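Local coordinates for tailspike protein (PDB 6E1R) that probably recognises and degrades surface polysaccharide of its Acinetobacter host, acting as the trimeric tailspike hydrolase of the phage, at residues 157-162 and 187-192; 199-204 and 225-230; 314-319 and 347-352; 435-440 and 540-545. All blocks are in the same frame, centred on the assembly; numbering follows the deposited sequence.

Interaction 1 of 4, residues 157-162 and 187-192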
loop_
_atom_site.group_PDB
_atom_site.type_symbol
_atom_site.label_atom_id
_atom_site.label_comp_id
_atom_site.label_asym_id
_atom_site.label_seq_id
_atom_site.Cartn_x
_atom_site.Cartn_y
_atom_site.Cartn_z
ATOM N N ALA A 157 8.971 29.449 -15.174
ATOM C CA ALA A 157 9.796 28.535 -15.949
ATOM C C ALA A 157 10.888 27.916 -15.083
ATOM O O ALA A 157 11.358 28.515 -14.111
ATOM C CB ALA A 157 10.424 29.259 -17.139
ATOM N N GLY A 158 11.289 26.703 -15.448
ATOM C CA GLY A 158 12.356 26.034 -14.719
ATOM C C GLY A 158 11.881 25.575 -13.355
ATOM O O GLY A 158 10.859 24.891 -13.222
ATOM N N PHE A 159 12.631 25.958 -12.320
ATOM C CA PHE A 159 12.308 25.630 -10.938
ATOM C C PHE A 159 11.959 26.871 -10.126
ATOM O O PHE A 159 11.945 26.817 -8.892
ATOM C CB PHE A 159 13.470 24.886 -10.275
ATOM C CG PHE A 159 13.846 23.600 -10.956
ATOM C CD1 PHE A 159 14.712 23.598 -12.037
ATOM C CD2 PHE A 159 13.349 22.389 -10.501
ATOM C CE1 PHE A 159 15.064 22.416 -12.658
ATOM C CE2 PHE A 159 13.700 21.204 -11.117
ATOM C CZ PHE A 159 14.557 21.218 -12.199
ATOM N N SER A 160 11.678 27.990 -10.798
ATOM C CA SER A 160 11.467 29.255 -10.105
ATOM C C SER A 160 10.223 29.246 -9.225
ATOM O O SER A 160 10.099 30.102 -8.341
ATOM C CB SER A 160 11.385 30.394 -11.120
ATOM O OG SER A 160 12.537 30.423 -11.944
ATOM N N SER A 161 9.299 28.313 -9.444
ATOM C CA SER A 161 8.110 28.181 -8.613
ATOM C C SER A 161 8.198 27.005 -7.650
ATOM O O SER A 161 7.192 26.655 -7.025
ATOM C CB SER A 161 6.863 28.037 -9.490
ATOM O OG SER A 161 6.662 29.186 -10.293
ATOM N N GLU A 162 9.373 26.391 -7.517
ATOM C CA GLU A 162 9.518 25.223 -6.660
ATOM C C GLU A 162 9.196 25.573 -5.211
ATOM O O GLU A 162 9.412 26.702 -4.760
ATOM C CB GLU A 162 10.934 24.652 -6.771
ATOM C CG GLU A 162 11.137 23.327 -6.052
ATOM C CD GLU A 162 12.554 22.805 -6.163
ATOM O OE1 GLU A 162 13.502 23.597 -5.982
ATOM O OE2 GLU A 162 12.719 21.599 -6.442
ATOM N N ASN A 187 6.781 24.914 -19.873
ATOM C CA ASN A 187 6.808 23.666 -19.104
ATOM C C ASN A 187 7.471 23.852 -17.741
ATOM O O ASN A 187 8.260 23.014 -17.297
ATOM C CB ASN A 187 7.492 22.548 -19.893
ATOM C CG ASN A 187 6.787 22.241 -21.198
ATOM O OD1 ASN A 187 7.327 22.474 -22.279
ATOM N ND2 ASN A 187 5.575 21.708 -21.104
ATOM N N GLY A 188 7.152 24.958 -17.073
ATOM C CA GLY A 188 7.724 25.217 -15.767
ATOM C C GLY A 188 7.251 24.217 -14.730
ATOM O O GLY A 188 6.129 23.711 -14.779
ATOM N N TYR A 189 8.124 23.939 -13.766
ATOM C CA TYR A 189 7.881 22.905 -12.768
ATOM C C TYR A 189 7.074 23.467 -11.604
ATOM O O TYR A 189 7.503 24.423 -10.947
ATOM C CB TYR A 189 9.203 22.329 -12.263
ATOM C CG TYR A 189 9.538 20.956 -12.796
ATOM C CD1 TYR A 189 8.565 20.154 -13.381
ATOM C CD2 TYR A 189 10.829 20.456 -12.705
ATOM C CE1 TYR A 189 8.875 18.892 -13.861
ATOM C CE2 TYR A 189 11.148 19.201 -13.181
ATOM C CZ TYR A 189 10.169 18.424 -13.759
ATOM O OH TYR A 189 10.491 17.175 -14.231
ATOM N N LEU A 190 5.909 22.873 -11.347
ATOM C CA LEU A 190 5.185 23.089 -10.095
ATOM C C LEU A 190 5.703 22.028 -9.133
ATOM O O LEU A 190 5.123 20.951 -8.988
ATOM C CB LEU A 190 3.678 22.993 -10.306
ATOM C CG LEU A 190 2.755 23.793 -9.376
ATOM C CD1 LEU A 190 1.314 23.726 -9.865
ATOM C CD2 LEU A 190 2.845 23.320 -7.935
ATOM N N SER A 191 6.816 22.332 -8.474
ATOM C CA SER A 191 7.613 21.336 -7.774
ATOM C C SER A 191 7.481 21.469 -6.263
ATOM O O SER A 191 7.399 22.580 -5.729
ATOM C CB SER A 191 9.087 21.452 -8.174
ATOM O OG SER A 191 9.903 20.621 -7.368
ATOM N N GLN A 192 7.470 20.321 -5.586
ATOM C CA GLN A 192 7.495 20.224 -4.127
ATOM C C GLN A 192 6.361 21.031 -3.493
ATOM O O GLN A 192 6.568 21.904 -2.648
ATOM C CB GLN A 192 8.859 20.647 -3.578
ATOM C CG GLN A 192 9.987 19.705 -3.979
ATOM C CD GLN A 192 11.313 20.062 -3.339
ATOM O OE1 GLN A 192 11.453 21.116 -2.721
ATOM N NE2 GLN A 192 12.295 19.180 -3.482
HETATM O O HOH W 1 5.664 24.788 -6.327
HETATM O O HOH W 2 8.865 26.592 -11.754
#
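Phe159 sets its ring beside that of Tyr189, its CE2 lying 3.4 Å from Tyr189 CD2, and the edge of the tyrosine is turned toward the face of the phenylalanine. The pair is an offset edge-to-face stack, with planes at 65°, and both side chains run the same way; the phenol ends in a hydrogen bond from Tyr189 OH to Glu247 O. Next to the stack, Tyr189 N gives a 2.9 Å hydrogen bond to Gly158 O, in the carbonyl plane. Gly158 takes a positive phi in the type II' turn Ala157-Ser160, which overlaps a type I turn from Phe159 to Glu162. At the far end Glu162 stretches out, CG opposite the backbone N (chi1 -173°), and OE2 accepts from Ser191 OG at 3.1 Å through its anti lone pair. The same carboxylate stacks on the amide of Gln192, planes 22° apart. A water between the backbones accepts from Ser161 N (2.9 Å to the water) and lies within hydrogen-bonding distance of Tyr189 O. The two overlapping turns link strand 151-155 to strand 164-167, which pairs in parallel with strand 189-196 in the next coil of the beta-helix, while strand 208-213 meets Tyr189 and Ser191 through Ile213.

Interaction 2 of 4, residues 199-204 and 225-230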
loop_
_atom_site.group_PDB
_atom_site.type_symbol
_atom_site.label_atom_id
_atom_site.label_comp_id
_atom_site.label_asym_id
_atom_site.label_seq_id
_atom_site.Cartn_x
_atom_site.Cartn_y
_atom_site.Cartn_z
ATOM N N VAL A 199 -10.351 22.110 -3.494
ATOM C CA VAL A 199 -11.478 21.739 -4.336
ATOM C C VAL A 199 -11.313 22.420 -5.686
ATOM O O VAL A 199 -10.928 23.592 -5.761
ATOM C CB VAL A 199 -12.820 22.124 -3.683
ATOM C CG1 VAL A 199 -13.987 21.710 -4.565
ATOM C CG2 VAL A 199 -12.935 21.497 -2.303
ATOM N N PHE A 200 -11.595 21.677 -6.752
ATOM C CA PHE A 200 -11.479 22.170 -8.118
ATOM C C PHE A 200 -12.857 22.090 -8.760
ATOM O O PHE A 200 -13.346 20.995 -9.060
ATOM C CB PHE A 200 -10.439 21.372 -8.902
ATOM C CG PHE A 200 -9.045 21.503 -8.353
ATOM C CD1 PHE A 200 -8.636 20.744 -7.267
ATOM C CD2 PHE A 200 -8.146 22.395 -8.916
ATOM C CE1 PHE A 200 -7.355 20.871 -6.757
ATOM C CE2 PHE A 200 -6.865 22.524 -8.412
ATOM C CZ PHE A 200 -6.469 21.760 -7.330
ATOM N N ASP A 201 -13.480 23.248 -8.958
ATOM C CA ASP A 201 -14.838 23.298 -9.473
ATOM C C ASP A 201 -14.880 22.837 -10.925
ATOM O O ASP A 201 -13.949 23.067 -11.703
ATOM C CB ASP A 201 -15.395 24.719 -9.348
ATOM C CG ASP A 201 -16.900 24.776 -9.513
ATOM O OD1 ASP A 201 -17.385 24.557 -10.643
ATOM O OD2 ASP A 201 -17.600 25.036 -8.511
ATOM N N ARG A 202 -15.983 22.180 -11.287
ATOM C CA ARG A 202 -16.144 21.662 -12.640
ATOM C C ARG A 202 -16.297 22.767 -13.675
ATOM O O ARG A 202 -16.216 22.484 -14.875
ATOM C CB ARG A 202 -17.353 20.730 -12.700
ATOM C CG ARG A 202 -17.136 19.469 -13.517
ATOM C CD ARG A 202 -18.447 18.728 -13.712
ATOM N NE ARG A 202 -19.232 18.666 -12.482
ATOM C CZ ARG A 202 -20.551 18.501 -12.445
ATOM N NH1 ARG A 202 -21.240 18.385 -13.572
ATOM N NH2 ARG A 202 -21.183 18.457 -11.280
ATOM N N SER A 203 -16.517 24.010 -13.242
ATOM C CA SER A 203 -16.579 25.131 -14.170
ATOM C C SER A 203 -15.240 25.390 -14.844
ATOM O O SER A 203 -15.209 25.978 -15.930
ATOM C CB SER A 203 -17.050 26.391 -13.441
ATOM O OG SER A 203 -16.243 26.655 -12.305
ATOM N N LEU A 204 -14.142 24.965 -14.225
ATOM C CA LEU A 204 -12.827 25.125 -14.822
ATOM C C LEU A 204 -12.695 24.261 -16.070
ATOM O O LEU A 204 -13.286 23.182 -16.174
ATOM C CB LEU A 204 -11.740 24.740 -13.817
ATOM C CG LEU A 204 -11.550 25.629 -12.590
ATOM C CD1 LEU A 204 -10.655 24.935 -11.573
ATOM C CD2 LEU A 204 -10.972 26.978 -12.986
ATOM N N TYR A 225 -18.497 19.384 -7.564
ATOM C CA TYR A 225 -19.374 20.541 -7.502
ATOM C C TYR A 225 -19.142 21.431 -8.715
ATOM O O TYR A 225 -18.041 21.487 -9.268
ATOM C CB TYR A 225 -19.143 21.330 -6.212
ATOM C CG TYR A 225 -19.287 20.493 -4.963
ATOM C CD1 TYR A 225 -20.530 20.301 -4.373
ATOM C CD2 TYR A 225 -18.184 19.884 -4.380
ATOM C CE1 TYR A 225 -20.668 19.532 -3.232
ATOM C CE2 TYR A 225 -18.313 19.112 -3.241
ATOM C CZ TYR A 225 -19.557 18.940 -2.671
ATOM O OH TYR A 225 -19.690 18.174 -1.536
HETATM N N MSE A 226 -20.196 22.125 -9.128
HETATM C CA MSE A 226 -20.144 22.951 -10.328
HETATM C C MSE A 226 -20.890 24.265 -10.117
HETATM O O MSE A 226 -22.120 24.284 -10.059
HETATM C CB MSE A 226 -20.732 22.189 -11.516
HETATM C CG MSE A 226 -20.383 22.769 -12.874
HETATM SE SE MSE A 226 -21.489 22.010 -14.291
HETATM C CE MSE A 226 -20.095 21.283 -15.428
ATOM N N SER A 227 -20.141 25.365 -10.007
ATOM C CA SER A 227 -20.766 26.658 -9.739
ATOM C C SER A 227 -21.540 27.157 -10.954
ATOM O O SER A 227 -22.681 27.616 -10.830
ATOM C CB SER A 227 -19.706 27.674 -9.316
ATOM O OG SER A 227 -18.834 27.979 -10.390
ATOM N N THR A 228 -20.935 27.077 -12.138
ATOM C CA THR A 228 -21.598 27.439 -13.383
ATOM C C THR A 228 -21.383 26.329 -14.402
ATOM O O THR A 228 -20.387 25.601 -14.351
ATOM C CB THR A 228 -21.095 28.791 -13.930
ATOM O OG1 THR A 228 -21.894 29.181 -15.055
ATOM C CG2 THR A 228 -19.638 28.706 -14.348
ATOM N N THR A 229 -22.331 26.204 -15.330
ATOM C CA THR A 229 -22.322 25.099 -16.282
ATOM C C THR A 229 -21.115 25.169 -17.210
ATOM O O THR A 229 -20.772 26.231 -17.736
ATOM C CB THR A 229 -23.611 25.099 -17.105
ATOM O OG1 THR A 229 -24.376 26.271 -16.800
ATOM C CG2 THR A 229 -24.442 23.863 -16.793
ATOM N N ASN A 230 -20.478 24.016 -17.415
ATOM C CA ASN A 230 -19.323 23.870 -18.296
ATOM C C ASN A 230 -19.745 23.042 -19.504
ATOM O O ASN A 230 -20.061 21.854 -19.371
ATOM C CB ASN A 230 -18.158 23.215 -17.554
ATOM C CG ASN A 230 -16.890 23.119 -18.392
ATOM O OD1 ASN A 230 -16.931 23.150 -19.623
ATOM N ND2 ASN A 230 -15.752 22.993 -17.719
#
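An Asx turn at Asp201, just after strand 199-200 of the parallel beta-helix, joins this corner to the loop that follows strand 221-222 of the next coil. Asp201 OD1 accepts from Ser203 N at 2.8 Å through its anti lone pair, closing the turn, and from Ser227 N at 2.9 Å through its syn lone pair. A third donor, Ser203 OG, reaches OD1 from above the carboxylate plane. Beside this group Arg202 N bonds to Tyr225 O (3.0 Å) almost straight, at 171°. Asn230, with CG trans to its backbone N (chi1 -176°), sends ND2 to Arg202 O at 2.9 Å, the acceptor lying close to the amide plane; ND2 also bonds to Gly233 O. Arg202 and Met226, a selenomethionine, cross at about a right angle: Met226 CE lies 3.5 Å from Arg202 CD, and SE sits over one face of the guanidinium. NE and NH2 of that arginine bond to Gly223 O and Thr224 O. Elsewhere in the loop, Tyr225 packs on Ser163 of a neighbouring subunit. With donors from both loops converging on one oxygen, the Asp201 carboxylate is held against rotation and shapes its own turn while tying in the loop at Ser227.

Interaction 3 of 4, residues 314-319 and 347-352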
loop_
_atom_site.group_PDB
_atom_site.type_symbol
_atom_site.label_atom_id
_atom_site.label_comp_id
_atom_site.label_asym_id
_atom_site.label_seq_id
_atom_site.Cartn_x
_atom_site.Cartn_y
_atom_site.Cartn_z
ATOM N N THR A 314 -17.135 5.639 -20.664
ATOM C CA THR A 314 -15.703 5.776 -20.885
ATOM C C THR A 314 -15.139 4.447 -21.367
ATOM O O THR A 314 -15.317 3.429 -20.685
ATOM C CB THR A 314 -14.999 6.214 -19.614
ATOM O OG1 THR A 314 -15.591 7.429 -19.139
ATOM C CG2 THR A 314 -13.526 6.460 -19.885
ATOM N N PRO A 315 -14.465 4.407 -22.521
ATOM C CA PRO A 315 -13.973 3.114 -23.033
ATOM C C PRO A 315 -12.987 2.425 -22.108
ATOM O O PRO A 315 -13.164 1.241 -21.790
ATOM C CB PRO A 315 -13.336 3.498 -24.376
ATOM C CG PRO A 315 -14.055 4.732 -24.789
ATOM C CD PRO A 315 -14.323 5.483 -23.513
ATOM N N TYR A 316 -11.948 3.127 -21.667
ATOM C CA TYR A 316 -10.893 2.512 -20.879
ATOM C C TYR A 316 -10.752 3.220 -19.539
ATOM O O TYR A 316 -11.121 4.387 -19.385
ATOM C CB TYR A 316 -9.555 2.551 -21.628
ATOM C CG TYR A 316 -9.643 2.083 -23.062
ATOM C CD1 TYR A 316 -9.923 0.756 -23.369
ATOM C CD2 TYR A 316 -9.431 2.966 -24.113
ATOM C CE1 TYR A 316 -10.000 0.329 -24.682
ATOM C CE2 TYR A 316 -9.505 2.548 -25.427
ATOM C CZ TYR A 316 -9.790 1.230 -25.706
ATOM O OH TYR A 316 -9.864 0.811 -27.015
ATOM N N VAL A 317 -10.216 2.494 -18.560
ATOM C CA VAL A 317 -9.890 3.106 -17.277
ATOM C C VAL A 317 -8.530 3.787 -17.346
ATOM O O VAL A 317 -8.376 4.945 -16.946
ATOM C CB VAL A 317 -9.942 2.061 -16.149
ATOM C CG1 VAL A 317 -9.407 2.652 -14.855
ATOM C CG2 VAL A 317 -11.363 1.559 -15.960
ATOM N N ILE A 318 -7.526 3.081 -17.858
ATOM C CA ILE A 318 -6.192 3.635 -18.038
ATOM C C ILE A 318 -5.671 3.192 -19.400
ATOM O O ILE A 318 -5.865 2.041 -19.808
ATOM C CB ILE A 318 -5.240 3.212 -16.899
ATOM C CG1 ILE A 318 -3.868 3.864 -17.072
ATOM C CG2 ILE A 318 -5.124 1.691 -16.818
ATOM C CD1 ILE A 318 -2.994 3.783 -15.840
ATOM N N LYS A 319 -5.031 4.116 -20.111
ATOM C CA LYS A 319 -4.498 3.865 -21.447
ATOM C C LYS A 319 -3.082 4.418 -21.515
ATOM O O LYS A 319 -2.886 5.637 -21.463
ATOM C CB LYS A 319 -5.382 4.498 -22.521
ATOM C CG LYS A 319 -4.868 4.305 -23.938
ATOM C CD LYS A 319 -5.810 4.918 -24.959
ATOM C CE LYS A 319 -5.307 4.702 -26.375
ATOM N NZ LYS A 319 -6.277 5.196 -27.391
ATOM N N ILE A 347 -10.570 -2.284 -18.968
ATOM C CA ILE A 347 -9.988 -1.496 -17.883
ATOM C C ILE A 347 -8.610 -0.985 -18.281
ATOM O O ILE A 347 -8.333 0.219 -18.226
ATOM C CB ILE A 347 -9.935 -2.320 -16.585
ATOM C CG1 ILE A 347 -11.348 -2.686 -16.126
ATOM C CG2 ILE A 347 -9.198 -1.556 -15.498
ATOM C CD1 ILE A 347 -11.380 -3.590 -14.914
ATOM N N GLY A 348 -7.730 -1.889 -18.697
ATOM C CA GLY A 348 -6.409 -1.493 -19.137
ATOM C C GLY A 348 -6.246 -1.603 -20.638
ATOM O O GLY A 348 -6.430 -2.682 -21.210
ATOM N N LYS A 349 -5.898 -0.497 -21.289
ATOM C CA LYS A 349 -5.662 -0.470 -22.726
ATOM C C LYS A 349 -4.182 -0.226 -22.973
ATOM O O LYS A 349 -3.626 0.772 -22.504
ATOM C CB LYS A 349 -6.503 0.608 -23.408
ATOM C CG LYS A 349 -6.139 0.842 -24.868
ATOM C CD LYS A 349 -6.275 -0.429 -25.697
ATOM C CE LYS A 349 -5.812 -0.201 -27.129
ATOM N NZ LYS A 349 -5.854 -1.446 -27.946
ATOM N N ASN A 350 -3.553 -1.132 -23.713
ATOM C CA ASN A 350 -2.145 -1.030 -24.054
ATOM C C ASN A 350 -1.997 -0.612 -25.508
ATOM O O ASN A 350 -2.724 -1.098 -26.380
ATOM C CB ASN A 350 -1.431 -2.364 -23.830
ATOM C CG ASN A 350 -1.280 -2.707 -22.366
ATOM O OD1 ASN A 350 -1.887 -2.073 -21.503
ATOM N ND2 ASN A 350 -0.470 -3.720 -22.076
ATOM N N THR A 351 -1.071 0.311 -25.762
ATOM C CA THR A 351 -0.674 0.655 -27.118
ATOM C C THR A 351 0.704 0.123 -27.474
ATOM O O THR A 351 1.071 0.137 -28.655
ATOM C CB THR A 351 -0.715 2.174 -27.325
ATOM O OG1 THR A 351 0.161 2.813 -26.387
ATOM C CG2 THR A 351 -2.133 2.683 -27.127
HETATM N N MSE A 352 1.473 -0.333 -26.490
HETATM C CA MSE A 352 2.735 -1.018 -26.734
HETATM C C MSE A 352 2.525 -2.521 -26.621
HETATM O O MSE A 352 1.583 -2.974 -25.970
HETATM C CB MSE A 352 3.806 -0.584 -25.734
HETATM C CG MSE A 352 3.872 0.898 -25.437
HETATM SE SE MSE A 352 4.836 1.157 -23.762
HETATM C CE MSE A 352 5.209 3.060 -23.885
#
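Strands 316-320 and 346-350 run parallel here, Ile318 paired with Gly348 and Lys319 with Lys349, and the backbone bonds begin where both chains turn a corner. Ile347 O accepts twice: from Ile318 N at 3.0 Å, nearly along the C=O axis, and from Val317 N, also at 3.0 Å but at a more bent 133° and tilted from the carbonyl plane. Lys349 N returns a 2.9 Å bond to Ile318 O, and Lys319 CA adds a C-H contact to Lys349 O. At the corner Val317 CB meets Ile347 CG2 at 3.7 Å, the two branched side chains lying alongside each other.

Equivalent residues of successive coils thus stack one above another, as expected in a parallel beta-helix, within a sheet that continues to strand 293-297 on one flank and strand 372-373 on the other. Ile318 turns to the opposite face from the lysines and packs on Ile332 and Phe334 of strand 331-338.

On the lysine face, Lys349 CB lies over the Tyr316 ring in a CH-pi contact, 3.5 Å from the centroid, while Pro315 CB lies against the opposite face, toward its rim. In Lys349, chi1 (171°) brings CG over the ring, and the bend at chi2 (58°) then lays CD near CZ; its NZ forms a salt bridge with Glu373. Lys319 stays fully extended beside it, CG to CG of Lys349 at 3.8 Å, and its CE passes Thr351 CG2 at about a right angle. Thr351 OG1 bonds to Thr320 O.

Interaction 4 of 4, residues 435-440 and 540-545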
loop_
_atom_site.group_PDB
_atom_site.type_symbol
_atom_site.label_atom_id
_atom_site.label_comp_id
_atom_site.label_asym_id
_atom_site.label_seq_id
_atom_site.Cartn_x
_atom_site.Cartn_y
_atom_site.Cartn_z
ATOM N N TYR A 435 6.965 -30.760 -23.315
ATOM C CA TYR A 435 6.232 -31.039 -24.539
ATOM C C TYR A 435 6.816 -30.238 -25.693
ATOM O O TYR A 435 7.217 -29.083 -25.520
ATOM C CB TYR A 435 4.747 -30.711 -24.333
ATOM C CG TYR A 435 3.932 -30.392 -25.569
ATOM C CD1 TYR A 435 3.872 -29.097 -26.073
ATOM C CD2 TYR A 435 3.179 -31.372 -26.200
ATOM C CE1 TYR A 435 3.113 -28.797 -27.186
ATOM C CE2 TYR A 435 2.414 -31.080 -27.313
ATOM C CZ TYR A 435 2.385 -29.791 -27.801
ATOM O OH TYR A 435 1.627 -29.491 -28.909
ATOM N N LYS A 436 6.867 -30.858 -26.871
ATOM C CA LYS A 436 7.325 -30.182 -28.075
ATOM C C LYS A 436 6.469 -30.606 -29.256
ATOM O O LYS A 436 6.107 -31.779 -29.385
ATOM C CB LYS A 436 8.801 -30.476 -28.374
ATOM C CG LYS A 436 9.390 -29.538 -29.415
ATOM C CD LYS A 436 10.397 -30.231 -30.308
ATOM C CE LYS A 436 10.902 -29.289 -31.390
ATOM N NZ LYS A 436 9.792 -28.776 -32.240
ATOM N N LYS A 437 6.151 -29.640 -30.112
ATOM C CA LYS A 437 5.347 -29.851 -31.307
ATOM C C LYS A 437 6.188 -29.560 -32.538
ATOM O O LYS A 437 6.849 -28.518 -32.612
ATOM C CB LYS A 437 4.115 -28.938 -31.296
ATOM C CG LYS A 437 3.206 -29.043 -32.514
ATOM C CD LYS A 437 2.267 -30.222 -32.436
ATOM C CE LYS A 437 1.093 -30.049 -33.386
ATOM N NZ LYS A 437 0.295 -28.836 -33.054
ATOM N N THR A 438 6.170 -30.483 -33.496
ATOM C CA THR A 438 6.815 -30.282 -34.786
ATOM C C THR A 438 5.797 -30.604 -35.867
ATOM O O THR A 438 5.258 -31.716 -35.902
ATOM C CB THR A 438 8.063 -31.156 -34.934
ATOM O OG1 THR A 438 8.874 -31.031 -33.760
ATOM C CG2 THR A 438 8.874 -30.712 -36.142
ATOM N N ILE A 439 5.536 -29.639 -36.745
ATOM C CA ILE A 439 4.526 -29.806 -37.783
ATOM C C ILE A 439 5.195 -29.828 -39.149
ATOM O O ILE A 439 6.415 -29.655 -39.258
ATOM C CB ILE A 439 3.459 -28.699 -37.707
ATOM C CG1 ILE A 439 4.082 -27.334 -38.007
ATOM C CG2 ILE A 439 2.792 -28.697 -36.341
ATOM C CD1 ILE A 439 3.067 -26.223 -38.174
ATOM N N ASN A 440 4.394 -30.044 -40.195
ATOM C CA ASN A 440 4.869 -30.024 -41.579
ATOM C C ASN A 440 5.983 -31.044 -41.806
ATOM O O ASN A 440 6.952 -30.784 -42.523
ATOM C CB ASN A 440 5.318 -28.621 -41.990
ATOM C CG ASN A 440 4.217 -27.591 -41.828
ATOM O OD1 ASN A 440 3.034 -27.930 -41.814
ATOM N ND2 ASN A 440 4.603 -26.326 -41.702
ATOM N N ARG A 540 2.015 -35.327 -45.200
ATOM C CA ARG A 540 2.351 -34.382 -44.144
ATOM C C ARG A 540 1.835 -34.887 -42.803
ATOM O O ARG A 540 0.651 -35.207 -42.667
ATOM C CB ARG A 540 1.777 -32.997 -44.448
ATOM C CG ARG A 540 1.925 -32.009 -43.304
ATOM C CD ARG A 540 1.808 -30.583 -43.803
ATOM N NE ARG A 540 2.925 -30.250 -44.680
ATOM C CZ ARG A 540 3.136 -29.050 -45.210
ATOM N NH1 ARG A 540 2.300 -28.053 -44.953
ATOM N NH2 ARG A 540 4.184 -28.849 -45.996
ATOM N N PHE A 541 2.728 -34.950 -41.819
ATOM C CA PHE A 541 2.410 -35.432 -40.485
ATOM C C PHE A 541 2.911 -34.431 -39.451
ATOM O O PHE A 541 3.647 -33.492 -39.766
ATOM C CB PHE A 541 3.019 -36.819 -40.234
ATOM C CG PHE A 541 2.488 -37.889 -41.148
ATOM C CD1 PHE A 541 3.022 -38.067 -42.415
ATOM C CD2 PHE A 541 1.458 -38.721 -40.737
ATOM C CE1 PHE A 541 2.534 -39.049 -43.256
ATOM C CE2 PHE A 541 0.967 -39.705 -41.573
ATOM C CZ PHE A 541 1.505 -39.869 -42.835
ATOM N N ALA A 542 2.496 -34.638 -38.203
ATOM C CA ALA A 542 2.894 -33.771 -37.102
ATOM C C ALA A 542 3.105 -34.610 -35.853
ATOM O O ALA A 542 2.251 -35.430 -35.501
ATOM C CB ALA A 542 1.842 -32.687 -36.841
HETATM N N MSE A 543 4.237 -34.403 -35.188
HETATM C CA MSE A 543 4.560 -35.145 -33.975
HETATM C C MSE A 543 4.426 -34.285 -32.724
HETATM O O MSE A 543 4.585 -33.063 -32.771
HETATM C CB MSE A 543 5.981 -35.713 -34.049
HETATM C CG MSE A 543 6.126 -36.983 -34.875
HETATM SE SE MSE A 543 5.843 -36.714 -36.785
HETATM C CE MSE A 543 6.731 -38.315 -37.444
ATOM N N GLU A 544 4.134 -34.938 -31.603
ATOM C CA GLU A 544 4.125 -34.303 -30.291
ATOM C C GLU A 544 4.930 -35.178 -29.345
ATOM O O GLU A 544 4.576 -36.341 -29.122
ATOM C CB GLU A 544 2.698 -34.111 -29.769
ATOM C CG GLU A 544 1.906 -33.059 -30.522
ATOM C CD GLU A 544 0.467 -32.953 -30.057
ATOM O OE1 GLU A 544 -0.265 -33.962 -30.140
ATOM O OE2 GLU A 544 0.067 -31.858 -29.608
ATOM N N VAL A 545 6.010 -34.627 -28.799
ATOM C CA VAL A 545 6.952 -35.383 -27.984
ATOM C C VAL A 545 6.805 -34.953 -26.531
ATOM O O VAL A 545 6.716 -33.756 -26.230
ATOM C CB VAL A 545 8.401 -35.188 -28.475
ATOM C CG1 VAL A 545 9.360 -36.061 -27.681
ATOM C CG2 VAL A 545 8.501 -35.495 -29.962
HETATM O O HOH W 3 1.825 -30.848 -40.136
#
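Tyr435 OH donates to Glu544 OE2 at 2.9 Å, meeting the anti lone pair of that oxygen, with the ring and carboxylate planes 74° apart. The bond links two strands of the antiparallel sheet of the C-terminal domain, strand 435-443, outermost within the chain, and strand 539-548. Two hydrogen-bonded pairs hold the backbones: Lys436 with Val545, in which Val545 N reaches Lys436 O at 2.9 Å, and Thr438 with Met543, a selenomethionine. Between them, in the non-hydrogen-bonded pair, Glu544 faces Lys437, whose CD packs 3.4 Å from Glu544 CG. The lysine bends at chi2 (81°), and its NZ stays beyond salt-bridge distance of the carboxylate. On the opposite face, Lys436 NZ curls back to Thr438 OG1 at 2.9 Å, a hydroxyl also hydrogen-bonded to Val451 O, and Met543 and Val545 pack on Val451. The regular pairing gives way at Asn440, which has a positive phi. There Arg540 lies alongside, its guanidinium presenting a face to Asn440 OD1, while its NE forms a salt bridge with Asp442. A water takes the place of a direct backbone bond, accepting from Asn440 N at 2.7 Å and donating to Phe541 O at 3.2 Å.

Interactions 1, 2 and 3 all belong to the beta-helix, whereas interaction 4 lies in the C-terminal sheet domain, its centre about 38 Å from that of interaction 3 and more than 60 Å from the other two. Interactions 1 and 2 fall on consecutive strands, 189-196 and 199-200, yet their centres are about 26 Å apart within the chain. The trimer brings them together: Gln192 of interaction 1 approaches Tyr225 of interaction 2 from a neighbouring subunit. Interaction 3 repeats the coil-on-coil stacking further along, about 13 Å from interaction 2 by nearest atoms. A bound sodium ion lies about 7 Å from the side chain of Tyr189 in interaction 1.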